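Local coordinates for 3-keto-5-aminohexanoate cleavage enzyme (Burkholderia xenovorans LB400, PDB 3E49), which binds zinc in a TIM barrel and probably cleaves 3-keto-5-aminohexanoate or a related beta-keto acid, at residues I49-R54 against A69-R74; D80-L85 against M106-S111; I10-T15 against V254-E259; P61-A66 against L99-H104; G45-H50 against A292-A297. All coordinates share one frame; numbering follows the deposited sequence. Where two conformers were deposited one is given.

Interaction 1 (I49-R54 against A69-R74). With ZN (zinc ion), chain E.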
# COMPACT_ATOMS: atom_id res chain seq x y z
N ILE A 49 18.22 13.34 -23.07
CA ILE A 49 18.71 14.57 -22.50
C ILE A 49 17.56 15.57 -22.39
O ILE A 49 17.01 16.00 -23.36
CB ILE A 49 19.88 15.17 -23.36
CG1 ILE A 49 20.92 14.09 -23.69
CG2 ILE A 49 20.54 16.30 -22.64
CD1 ILE A 49 21.68 13.49 -22.45
N HIS A 50 17.18 15.89 -21.16
CA HIS A 50 16.09 16.81 -20.87
C HIS A 50 16.73 18.20 -20.73
O HIS A 50 17.60 18.44 -19.86
CB HIS A 50 15.36 16.35 -19.60
CG HIS A 50 14.34 17.30 -19.10
ND1 HIS A 50 12.99 17.06 -19.17
CD2 HIS A 50 14.47 18.43 -18.37
CE1 HIS A 50 12.33 18.05 -18.59
NE2 HIS A 50 13.21 18.94 -18.17
N LEU A 51 16.25 19.12 -21.57
CA LEU A 51 16.88 20.44 -21.76
C LEU A 51 16.08 21.67 -21.48
O LEU A 51 14.89 21.77 -21.83
CB LEU A 51 17.38 20.53 -23.23
CG LEU A 51 18.55 19.61 -23.58
CD1 LEU A 51 18.58 19.24 -25.06
CD2 LEU A 51 19.87 20.19 -23.13
N HIS A 52 16.74 22.60 -20.78
CA HIS A 52 16.27 23.98 -20.65
C HIS A 52 17.43 24.84 -21.11
O HIS A 52 18.58 24.37 -21.21
CB HIS A 52 15.98 24.40 -19.20
CG HIS A 52 14.86 23.69 -18.54
ND1 HIS A 52 13.90 24.35 -17.81
CD2 HIS A 52 14.60 22.36 -18.38
CE1 HIS A 52 13.08 23.47 -17.26
NE2 HIS A 52 13.49 22.26 -17.58
N ALA A 53 17.12 26.12 -21.35
CA ALA A 53 18.12 27.10 -21.74
C ALA A 53 18.18 28.15 -20.64
O ALA A 53 17.18 28.39 -19.93
CB ALA A 53 17.76 27.76 -23.08
N ARG A 54 19.35 28.76 -20.50
CA ARG A 54 19.56 29.82 -19.53
C ARG A 54 20.16 31.04 -20.23
O ARG A 54 20.82 30.91 -21.27
CB ARG A 54 20.49 29.32 -18.43
CG ARG A 54 19.79 28.38 -17.44
CD ARG A 54 20.70 27.93 -16.32
NE ARG A 54 20.04 26.99 -15.41
CZ ARG A 54 19.27 27.32 -14.35
NH1 ARG A 54 18.99 28.59 -14.05
NH2 ARG A 54 18.74 26.35 -13.59
N ALA A 69 19.37 27.84 -29.86
CA ALA A 69 19.89 27.75 -31.25
C ALA A 69 21.28 27.20 -31.47
O ALA A 69 21.52 26.56 -32.48
CB ALA A 69 19.73 29.11 -31.97
N GLU A 70 22.20 27.38 -30.52
CA GLU A 70 23.56 26.89 -30.69
C GLU A 70 23.70 25.48 -30.13
O GLU A 70 24.25 24.59 -30.77
CB GLU A 70 24.54 27.85 -29.97
CG GLU A 70 24.32 29.35 -30.31
CD GLU A 70 25.00 30.30 -29.34
OE1 GLU A 70 26.22 30.19 -29.13
OE2 GLU A 70 24.31 31.19 -28.79
N PHE A 71 23.21 25.27 -28.90
CA PHE A 71 23.43 23.95 -28.28
C PHE A 71 22.71 22.77 -28.92
O PHE A 71 23.27 21.69 -28.98
CB PHE A 71 23.35 23.96 -26.73
CG PHE A 71 21.99 24.24 -26.11
CD1 PHE A 71 20.98 23.29 -26.12
CD2 PHE A 71 21.80 25.38 -25.31
CE1 PHE A 71 19.75 23.54 -25.50
CE2 PHE A 71 20.58 25.64 -24.66
CZ PHE A 71 19.55 24.71 -24.74
N LEU A 72 21.53 22.99 -29.48
CA LEU A 72 20.78 21.87 -30.02
C LEU A 72 21.52 21.19 -31.17
O LEU A 72 21.76 19.99 -31.12
CB LEU A 72 19.33 22.25 -30.36
CG LEU A 72 18.38 22.55 -29.19
CD1 LEU A 72 17.00 22.85 -29.69
CD2 LEU A 72 18.34 21.37 -28.20
N PRO A 73 21.94 21.95 -32.19
CA PRO A 73 22.71 21.34 -33.27
C PRO A 73 24.03 20.76 -32.83
O PRO A 73 24.45 19.73 -33.35
CB PRO A 73 22.95 22.51 -34.24
CG PRO A 73 21.92 23.47 -33.93
CD PRO A 73 21.68 23.37 -32.46
N ARG A 74 24.68 21.41 -31.84
CA ARG A 74 25.95 20.91 -31.30
C ARG A 74 25.71 19.54 -30.65
O ARG A 74 26.48 18.62 -30.87
CB ARG A 74 26.52 21.90 -30.28
CG ARG A 74 27.91 21.59 -29.74
CD ARG A 74 29.04 21.86 -30.76
ZN ZN E . 12.76 20.39 -16.60
O HOH W 1 10.55 20.73 -17.39
O HOH W 2 11.35 18.93 -15.33
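Behind the zinc-bearing strand of this TIM barrel, L51 and A53 form an apolar layer with F71 and L72 of the helix outside. Residues alternate along the strand: H50 and H52 face the metal, while L51 between them turns its side chain to the helix. L51 divides its two methyls, CD1 meeting CD2 of L72 at 3.8 Å and CD2 approaching CE1 of F71 at 4.1 Å, obliquely to the ring. The F71 side chain stands between its backbone N and carbonyl carbon (chi1 68°), a setting that carries the ring across to the strand. There CB of A53 lies at the ring edge, close to its plane, 3.9 Å from CE2. CZ of F71 comes 3.7 Å from the carbonyl O of H52; no polar partner meets this buried oxygen, so the ring covers it without a hydrogen bond. On the opposite side of the strand NE2 of H50 and NE2 of H52 each bind zinc at 2.2 Å; two waters and E259 complete the site, and E170 accepts a hydrogen bond from ND1 of H50. The apolar layer thus backs the strand that carries two of the three protein ligands. Around it, L51 and F71 also touch V34 of helix 31-44, L51 and L72 both reach I83 of strand 82-85, and F68 of helix 65-68 packs against F71 and A53.

Interaction 2 (D80-L85 against M106-S111)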
# COMPACT_ATOMS: atom_id res chain seq x y z
N ASP A 80 23.59 10.63 -30.50
CA ASP A 80 22.23 10.22 -30.89
C ASP A 80 21.26 10.28 -29.73
O ASP A 80 20.09 9.94 -29.89
CB ASP A 80 22.22 8.81 -31.47
CG ASP A 80 22.81 8.76 -32.86
OD1 ASP A 80 22.76 9.84 -33.53
OD2 ASP A 80 23.30 7.67 -33.28
N ALA A 81 21.72 10.73 -28.57
CA ALA A 81 20.85 10.81 -27.44
C ALA A 81 19.64 11.64 -27.83
O ALA A 81 19.77 12.66 -28.50
CB ALA A 81 21.60 11.45 -26.25
N VAL A 82 18.45 11.20 -27.42
CA VAL A 82 17.20 11.91 -27.70
C VAL A 82 17.13 13.28 -26.99
O VAL A 82 17.30 13.38 -25.77
CB VAL A 82 15.95 11.10 -27.23
CG1 VAL A 82 14.67 11.81 -27.66
CG2 VAL A 82 15.98 9.67 -27.71
N ILE A 83 16.83 14.32 -27.77
CA ILE A 83 16.69 15.67 -27.26
C ILE A 83 15.24 15.88 -26.78
O ILE A 83 14.26 15.71 -27.51
CB ILE A 83 17.12 16.72 -28.32
CG1 ILE A 83 18.62 16.61 -28.52
CG2 ILE A 83 16.68 18.14 -27.92
CD1 ILE A 83 19.18 17.44 -29.62
N ASN A 84 15.12 16.26 -25.52
CA ASN A 84 13.83 16.44 -24.90
C ASN A 84 13.76 17.87 -24.39
O ASN A 84 14.52 18.24 -23.53
CB ASN A 84 13.74 15.42 -23.77
CG ASN A 84 12.51 15.54 -22.94
OD1 ASN A 84 11.71 16.48 -23.07
ND2 ASN A 84 12.34 14.57 -22.03
N LEU A 85 12.88 18.69 -24.95
CA LEU A 85 12.75 20.09 -24.52
C LEU A 85 11.64 20.34 -23.55
O LEU A 85 10.55 19.83 -23.72
CB LEU A 85 12.43 21.00 -25.72
CG LEU A 85 13.45 20.89 -26.85
CD1 LEU A 85 13.11 21.94 -27.93
CD2 LEU A 85 14.89 21.03 -26.31
N MSE A 106 10.35 21.30 -32.74
CA MSE A 106 9.66 20.04 -32.95
C MSE A 106 10.50 18.85 -32.54
O MSE A 106 10.78 17.95 -33.35
CB MSE A 106 9.25 19.94 -34.42
CG MSE A 106 8.35 21.09 -34.79
SE MSE A 106 7.92 21.07 -36.71
CE MSE A 106 7.06 22.73 -36.76
N PRO A 107 10.90 18.80 -31.27
CA PRO A 107 11.75 17.71 -30.78
C PRO A 107 11.00 16.36 -30.74
O PRO A 107 9.81 16.33 -30.86
CB PRO A 107 12.12 18.19 -29.37
CG PRO A 107 10.99 18.99 -28.95
CD PRO A 107 10.52 19.71 -30.18
N GLU A 108 11.72 15.27 -30.58
CA GLU A 108 11.12 13.94 -30.47
C GLU A 108 10.33 13.85 -29.17
O GLU A 108 9.31 13.18 -29.09
CB GLU A 108 12.22 12.90 -30.44
CG GLU A 108 12.88 12.65 -31.81
CD GLU A 108 13.90 11.58 -31.74
OE1 GLU A 108 13.59 10.43 -32.15
OE2 GLU A 108 15.02 11.88 -31.27
N LEU A 109 10.86 14.51 -28.15
CA LEU A 109 10.23 14.55 -26.84
C LEU A 109 10.13 15.98 -26.34
O LEU A 109 11.01 16.80 -26.63
CB LEU A 109 11.07 13.76 -25.81
CG LEU A 109 10.95 12.27 -25.70
CD1 LEU A 109 12.08 11.69 -24.80
CD2 LEU A 109 9.52 11.88 -25.26
N ALA A 110 9.08 16.24 -25.54
CA ALA A 110 8.96 17.49 -24.81
C ALA A 110 8.41 17.14 -23.43
O ALA A 110 7.63 16.17 -23.31
CB ALA A 110 8.02 18.45 -25.52
N SER A 111 8.79 17.88 -22.40
CA SER A 111 8.26 17.60 -21.07
C SER A 111 6.88 18.21 -21.00
O SER A 111 6.61 19.19 -21.70
CB SER A 111 9.18 18.16 -20.00
OG SER A 111 9.12 19.58 -19.99
O HOH W 3 14.41 15.82 -30.24
O HOH W 4 16.38 14.06 -30.62
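Neighbouring parallel strands of the barrel, 82-85 and 109-113, meet here as the two strands of a beta-alpha-beta unit whose crossover runs through helix 95-105. The axes of 82-85 and 109-111 approach to 4.4 Å at 33°. N84 pairs with L109 and L85 with A110. Two backbone bonds hold the pairing: L85 N to L109 O (3.1 Å) and S111 N to L85 O (2.9 Å). Further back the strands splay, and water takes over. One molecule donates to I83 O and accepts from E108 N; a second accepts from I83 N and donates to OE2 of E108, the glutamate chain reaching it extended beyond CG. V82 places CG1 anti to its backbone N (chi1 -175°), where it meets OE2 of E108 at 3.6 Å and CD1 of L109 at 3.9 Å, crossing both side chains at about a right angle. N84 lays CG against CB of L109 (3.7 Å) on one face of the sheet; on the other, CG of L85 stands 3.8 Å from CG of P107, the leucine running across the proline ring. Beyond the strands, N84 ND2 donates to E170, which also receives H50 ND1, and E108 OE1 is bound by R298 and the backbone N of G305. N84 ND2 and the E108 carboxylate thus both have partners. Bridging waters replace direct backbone bonds where the strands diverge, and the salt bridge to R298 would probably help keep E108 ionised in these buried surroundings.

Interaction 3 (I10-T15 against V254-E259). With ZN (zinc ion), chain E.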
# COMPACT_ATOMS: atom_id res chain seq x y z
N ILE A 10 18.09 5.81 -19.15
CA ILE A 10 18.57 6.87 -18.25
C ILE A 10 18.28 8.22 -18.92
O ILE A 10 18.74 8.48 -20.04
CB ILE A 10 20.07 6.78 -18.01
CG1 ILE A 10 20.43 5.41 -17.39
CG2 ILE A 10 20.56 7.99 -17.25
CD1 ILE A 10 21.91 5.18 -17.19
N THR A 11 17.49 9.04 -18.24
CA THR A 11 17.26 10.41 -18.65
C THR A 11 18.18 11.30 -17.81
O THR A 11 18.27 11.14 -16.56
CB THR A 11 15.83 10.86 -18.48
OG1 THR A 11 14.99 10.11 -19.38
CG2 THR A 11 15.71 12.37 -18.76
N CYS A 12 18.86 12.25 -18.48
CA CYS A 12 19.66 13.22 -17.78
C CYS A 12 19.12 14.65 -18.04
O CYS A 12 19.10 15.10 -19.15
CB CYS A 12 21.12 13.11 -18.16
SG CYS A 12 22.13 14.09 -17.03
N ALA A 13 18.67 15.32 -16.99
CA ALA A 13 18.15 16.69 -17.03
C ALA A 13 19.34 17.56 -16.64
O ALA A 13 19.66 17.71 -15.45
CB ALA A 13 17.01 16.85 -16.04
N VAL A 14 19.94 18.22 -17.63
CA VAL A 14 21.24 18.86 -17.43
C VAL A 14 21.32 20.18 -16.66
O VAL A 14 22.38 20.46 -16.12
CB VAL A 14 22.03 19.02 -18.78
CG1 VAL A 14 22.33 17.66 -19.39
CG2 VAL A 14 21.25 19.89 -19.74
N THR A 15 20.27 20.99 -16.65
CA THR A 15 20.32 22.28 -15.90
C THR A 15 19.00 22.79 -15.33
O THR A 15 18.94 23.32 -14.17
CB THR A 15 20.99 23.38 -16.78
OG1 THR A 15 21.34 24.49 -15.95
CG2 THR A 15 20.08 23.79 -17.95
N VAL A 254 15.10 5.51 -15.24
CA VAL A 254 15.61 6.46 -14.24
C VAL A 254 15.96 7.85 -14.78
O VAL A 254 16.40 7.98 -15.91
CB VAL A 254 16.86 5.86 -13.58
CG1 VAL A 254 16.51 4.52 -12.89
CG2 VAL A 254 18.01 5.64 -14.63
N ARG A 255 15.85 8.87 -13.94
CA ARG A 255 16.21 10.23 -14.33
C ARG A 255 17.17 10.78 -13.33
O ARG A 255 16.94 10.69 -12.12
CB ARG A 255 15.00 11.15 -14.46
CG ARG A 255 15.35 12.59 -14.71
CD ARG A 255 14.18 13.37 -15.15
NE ARG A 255 14.41 14.79 -14.94
CZ ARG A 255 13.59 15.75 -15.30
NH1 ARG A 255 12.51 15.51 -16.02
NH2 ARG A 255 13.88 16.99 -14.97
N VAL A 256 18.27 11.31 -13.85
CA VAL A 256 19.29 11.98 -13.05
C VAL A 256 19.54 13.38 -13.65
O VAL A 256 18.88 13.78 -14.60
CB VAL A 256 20.58 11.14 -12.89
CG1 VAL A 256 20.26 9.79 -12.19
CG2 VAL A 256 21.27 10.87 -14.23
N GLY A 257 20.49 14.12 -13.08
CA GLY A 257 20.85 15.44 -13.59
C GLY A 257 20.91 16.57 -12.60
O GLY A 257 20.18 16.57 -11.62
N LEU A 258 21.73 17.57 -12.91
CA LEU A 258 21.92 18.77 -12.07
C LEU A 258 20.69 19.65 -12.00
O LEU A 258 20.52 20.46 -11.05
CB LEU A 258 23.19 19.55 -12.48
CG LEU A 258 24.57 19.12 -11.94
CD1 LEU A 258 24.81 17.66 -11.90
CD2 LEU A 258 25.70 19.83 -12.76
N GLU A 259 19.78 19.48 -12.96
CA GLU A 259 18.49 20.15 -12.89
C GLU A 259 17.76 19.75 -11.59
O GLU A 259 17.11 20.57 -10.99
CB GLU A 259 17.59 19.74 -14.05
CG GLU A 259 16.14 20.13 -13.85
CD GLU A 259 15.27 20.16 -15.07
OE1 GLU A 259 15.77 20.08 -16.22
OE2 GLU A 259 14.05 20.26 -14.84
ZN ZN E . 12.76 20.39 -16.60
O HOH W 5 14.17 7.82 -17.98
O HOH W 6 17.24 23.18 -11.76
O HOH W 7 17.61 20.55 -18.07
O HOH W 1 10.55 20.73 -17.39
O HOH W 2 11.35 18.93 -15.33
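R255 is extended from CG to NE, with CG anti to its backbone N (chi1 174°), and E259 likewise starts anti (chi1 166°) and stays extended; the two chains thus converge at the zinc, past CB of A13. R255 stands on the last strand of the TIM barrel, 253-256, which pairs in parallel with the first, 10-13, and closes the ring; E259 lies on the loop just after it. The axes of 10-13 and 254-256 approach to 4.6 Å. Nearly straight backbone bonds join them: T11 N to V254 O, V256 N to T11 O at 2.7 Å, and A13 N to V256 O. On the outer face CG1 of I10 lies beside CG2 of V254 at 3.7 Å, the two side chains pointing the same way. On the inner face the T11 methyl CG2 crosses the aliphatic part of R255, 4.0 Å from CD. Past the strand, G257, with positive phi, brings its CA to A13 O in a CA-H...O contact of 3.2 Å. A13 O also accepts from E259 N (3.1 Å), fixing the base of the glutamate. E259 OE2 meets NH2 of R255 at the edge of the guanidinium, in its plane, in a 3.3 Å salt bridge, while E170 and D260 hold the other guanidinium nitrogens. This salt bridge lies beside the metal bond of the same oxygen; H50 and H52 complete the protein ligands. One water ties T15 N to OE1 of E259, and OE2 binds zinc at 2.2 Å.

Interaction 4 (P61-A66 against L99-H104)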
# COMPACT_ATOMS: atom_id res chain seq x y z
N PRO A 61 16.56 31.57 -16.21
CA PRO A 61 15.82 30.78 -17.15
C PRO A 61 15.27 31.62 -18.30
O PRO A 61 14.84 32.78 -18.09
CB PRO A 61 14.64 30.26 -16.31
CG PRO A 61 15.16 30.19 -14.96
CD PRO A 61 16.03 31.42 -14.85
N THR A 62 15.28 31.01 -19.49
CA THR A 62 14.74 31.62 -20.67
C THR A 62 14.18 30.57 -21.63
O THR A 62 14.86 29.60 -21.94
CB THR A 62 15.77 32.46 -21.45
OG1 THR A 62 15.11 33.04 -22.56
CG2 THR A 62 16.95 31.65 -21.94
N GLN A 63 12.95 30.79 -22.09
CA GLN A 63 12.33 29.93 -23.08
C GLN A 63 12.30 30.58 -24.48
O GLN A 63 11.42 30.28 -25.29
CB GLN A 63 10.92 29.54 -22.66
CG GLN A 63 10.84 28.38 -21.69
CD GLN A 63 11.22 27.08 -22.35
OE1 GLN A 63 12.39 26.76 -22.48
NE2 GLN A 63 10.21 26.28 -22.71
N ASP A 64 13.28 31.45 -24.75
CA ASP A 64 13.41 32.06 -26.08
C ASP A 64 14.05 31.03 -26.98
O ASP A 64 15.14 30.58 -26.73
CB ASP A 64 14.30 33.33 -26.01
CG ASP A 64 14.36 34.11 -27.33
OD1 ASP A 64 14.05 33.56 -28.40
OD2 ASP A 64 14.74 35.30 -27.29
N PRO A 65 13.36 30.64 -28.06
CA PRO A 65 13.99 29.65 -28.93
C PRO A 65 15.41 30.02 -29.29
O PRO A 65 16.26 29.15 -29.44
CB PRO A 65 13.06 29.60 -30.15
CG PRO A 65 11.79 30.06 -29.70
CD PRO A 65 12.01 30.98 -28.51
N ALA A 66 15.69 31.32 -29.39
CA ALA A 66 17.05 31.75 -29.71
C ALA A 66 18.09 31.23 -28.69
O ALA A 66 19.23 31.00 -29.05
CB ALA A 66 17.10 33.30 -29.83
N LEU A 99 5.70 27.40 -24.71
CA LEU A 99 5.69 26.47 -25.85
C LEU A 99 6.54 26.79 -27.06
O LEU A 99 6.69 25.95 -27.94
CB LEU A 99 4.26 26.26 -26.34
CG LEU A 99 3.45 25.11 -25.74
CD1 LEU A 99 1.98 25.22 -26.16
CD2 LEU A 99 4.05 23.76 -26.22
N ARG A 100 7.14 27.98 -27.14
CA ARG A 100 7.88 28.31 -28.36
C ARG A 100 9.01 27.36 -28.77
O ARG A 100 9.12 27.01 -29.94
CB ARG A 100 8.37 29.76 -28.35
CG ARG A 100 7.25 30.74 -28.54
CD ARG A 100 7.77 32.10 -29.00
NE ARG A 100 6.68 33.08 -29.15
CZ ARG A 100 6.38 34.03 -28.26
NH1 ARG A 100 7.07 34.18 -27.14
NH2 ARG A 100 5.36 34.85 -28.52
N PRO A 101 9.87 26.97 -27.83
CA PRO A 101 10.93 26.04 -28.20
C PRO A 101 10.44 24.71 -28.78
O PRO A 101 10.92 24.28 -29.83
CB PRO A 101 11.68 25.83 -26.86
CG PRO A 101 11.42 27.08 -26.12
CD PRO A 101 10.01 27.42 -26.44
N ALA A 102 9.46 24.10 -28.13
CA ALA A 102 8.92 22.82 -28.56
C ALA A 102 8.22 22.96 -29.90
O ALA A 102 8.41 22.14 -30.81
CB ALA A 102 7.94 22.29 -27.51
N THR A 103 7.40 24.01 -30.01
CA THR A 103 6.63 24.25 -31.25
C THR A 103 7.56 24.62 -32.40
O THR A 103 7.30 24.22 -33.53
CB THR A 103 5.47 25.27 -31.05
OG1 THR A 103 5.96 26.44 -30.42
CG2 THR A 103 4.39 24.70 -30.14
N HIS A 104 8.66 25.32 -32.11
CA HIS A 104 9.61 25.69 -33.16
C HIS A 104 10.56 24.56 -33.55
O HIS A 104 10.78 24.29 -34.75
CB HIS A 104 10.45 26.90 -32.75
CG HIS A 104 11.52 27.22 -33.75
ND1 HIS A 104 11.30 28.03 -34.84
CD2 HIS A 104 12.80 26.79 -33.86
CE1 HIS A 104 12.40 28.11 -35.56
NE2 HIS A 104 13.33 27.37 -34.98
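Q63 and P65 press on R100 and P101, joining the loop after strand 61-62 to the flank of helix 95-105 in the outer layer of the TIM barrel. The tight part is at the two prolines. CG of P101 lies 3.3 Å from the carbonyl O of Q63, and the amide of the same glutamine crosses the proline at about a right angle, NE2 standing 3.7 Å from CG. The glutamine chain bends at chi2 (-70°), bringing the amide to the CG-CD side of the P101 ring; NE2 is held there by hydrogen bonds to the carbonyls of R98 and T86. Alongside, CG of P65 packs on CB of R100 at 3.7 Å and reaches toward the backbone N of P101. P101 lacks an N-H, and the helix is kinked here, where the nitrogens of P101 and A102 make no bond to the preceding turn. From T103 the regular bonds resume: L99 O accepts from both N and OG1 of T103, the hydroxyl at 2.6 Å.

The solvent side is looser. Beyond CB the exposed R100 chain extends away from the contact. D64 and A66 are exposed as well; D64 caps the short helix that follows, OD1 accepting from A66 N at 2.9 Å from above the carboxylate plane. T62 OG1 accepts from D64 N in an ST turn just before this cap.

Outside the two segments, F68 of helix 65-68 packs on both Q63 and P101, P65 O accepts from Y105 OH, and L99 turns to helix 152-163, where it meets F157, I158 and C162.

Interaction 5 (G45-H50 against A292-A297); sequences GAAVIH and ASPAEA. With ZN (zinc ion), chain E.
A47 turns its methyl onto the start of helix 294-301, at the end of the TIM barrel where strand 48-54 begins. CB of A47 lies 3.5 Å from the carbonyl O of A292 and 3.9 Å from CB of A297, one turn into the helix, so this one methyl sits against both the approach to the helix and its first turn. CG2 of V48 only grazes CB of A297 at 4.5 Å. S293 holds OG between its backbone N and carbonyl carbon (chi1 66°), which brings the hydroxyl under the helix end to accept from E296 N at 3.1 Å. In return the E296 chain brings OE1 to S293 N at 2.8 Å, met on the anti side of the carboxylate, and the two residues form a capping box. OE2 of E296 pairs with K7. G45 closes the preceding helix 31-44 in a Schellman motif, its positive phi (125°) turning the chain toward the strand. Two waters lie between the carbonyl oxygens of G45 and A292, each within hydrogen-bonding distance of both. H50, farther along the strand, binds zinc through NE2 well away from this contact. Strand 10-13 flanks the strand on one side, through I10 and C12, and strand 82-85 on the other, through V82, while A46 and I49 pack on A41 of helix 31-44.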
# COMPACT_ATOMS: atom_id res chain seq x y z
N GLY A 45 26.08 7.21 -20.67
CA GLY A 45 24.97 6.27 -20.85
C GLY A 45 23.57 6.84 -20.92
O GLY A 45 22.62 6.08 -21.08
N ALA A 46 23.41 8.15 -20.82
CA ALA A 46 22.09 8.75 -20.91
C ALA A 46 21.55 8.62 -22.34
O ALA A 46 22.24 9.00 -23.29
CB ALA A 46 22.13 10.22 -20.53
N ALA A 47 20.36 8.05 -22.47
CA ALA A 47 19.73 7.89 -23.79
C ALA A 47 18.84 9.09 -24.06
O ALA A 47 18.51 9.34 -25.19
CB ALA A 47 18.90 6.59 -23.83
N VAL A 48 18.45 9.83 -23.03
CA VAL A 48 17.57 11.01 -23.19
C VAL A 48 18.13 12.19 -22.41
O VAL A 48 18.47 12.06 -21.23
CB VAL A 48 16.10 10.74 -22.70
CG1 VAL A 48 15.21 12.03 -22.85
CG2 VAL A 48 15.46 9.48 -23.44
N ILE A 49 18.22 13.34 -23.07
CA ILE A 49 18.71 14.57 -22.50
C ILE A 49 17.56 15.57 -22.39
O ILE A 49 17.01 16.00 -23.36
CB ILE A 49 19.88 15.17 -23.36
CG1 ILE A 49 20.92 14.09 -23.69
CG2 ILE A 49 20.54 16.30 -22.64
CD1 ILE A 49 21.68 13.49 -22.45
N HIS A 50 17.18 15.89 -21.16
CA HIS A 50 16.09 16.81 -20.87
C HIS A 50 16.73 18.20 -20.73
O HIS A 50 17.60 18.44 -19.86
CB HIS A 50 15.36 16.35 -19.60
CG HIS A 50 14.34 17.30 -19.10
ND1 HIS A 50 12.99 17.06 -19.17
CD2 HIS A 50 14.47 18.43 -18.37
CE1 HIS A 50 12.33 18.05 -18.59
NE2 HIS A 50 13.21 18.94 -18.17
N ALA A 292 19.80 1.24 -21.76
CA ALA A 292 19.26 1.40 -23.10
C ALA A 292 20.07 2.42 -23.89
O ALA A 292 20.42 3.50 -23.38
CB ALA A 292 17.77 1.86 -23.08
N SER A 293 20.33 2.08 -25.15
CA SER A 293 20.95 3.01 -26.06
C SER A 293 19.85 3.97 -26.52
O SER A 293 18.66 3.73 -26.31
CB SER A 293 21.45 2.25 -27.28
OG SER A 293 20.34 1.70 -28.00
N PRO A 294 20.23 5.08 -27.14
CA PRO A 294 19.20 5.95 -27.73
C PRO A 294 18.27 5.21 -28.73
O PRO A 294 17.06 5.42 -28.71
CB PRO A 294 20.03 7.04 -28.43
CG PRO A 294 21.29 7.09 -27.62
CD PRO A 294 21.58 5.66 -27.27
N ALA A 295 18.82 4.38 -29.61
CA ALA A 295 17.99 3.62 -30.56
C ALA A 295 16.94 2.81 -29.80
O ALA A 295 15.77 2.77 -30.18
CB ALA A 295 18.84 2.72 -31.40
N GLU A 296 17.38 2.15 -28.72
CA GLU A 296 16.47 1.34 -27.89
C GLU A 296 15.41 2.17 -27.21
O GLU A 296 14.25 1.75 -27.08
CB GLU A 296 17.27 0.52 -26.87
CG GLU A 296 18.02 -0.64 -27.51
CD GLU A 296 19.09 -1.26 -26.63
OE1 GLU A 296 19.69 -0.58 -25.75
OE2 GLU A 296 19.37 -2.46 -26.81
N ALA A 297 15.78 3.34 -26.69
CA ALA A 297 14.82 4.23 -26.02
C ALA A 297 13.77 4.72 -27.03
O ALA A 297 12.58 4.77 -26.75
CB ALA A 297 15.53 5.41 -25.33
ZN ZN E . 12.76 20.39 -16.60
O HOH W 8 19.95 5.05 -21.31
O HOH W 9 23.00 4.82 -23.87
O HOH W 1 10.55 20.73 -17.39
O HOH W 2 11.35 18.93 -15.33

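Strand 48-54 ties the set together: interactions 1 and 5 share I49 and H50, and strands 10-13 (interaction 3) and 82-85 (interaction 2) flank it, with bonds H50 N to C12 O at 2.9 Å and L51 N to N84 O at 2.8 Å. The zinc site is assembled jointly, since interaction 1 supplies H50 and H52 and interaction 3 supplies E259, though their centres lie about 14 Å apart. Interaction 2 reaches the site through S111, whose CB lies 3.5 Å from CE1 of H50. Interaction 4 is more peripheral, its centre about 20 Å from that of interaction 3, yet T62 N meets A53 O of interaction 1 at 3.3 Å.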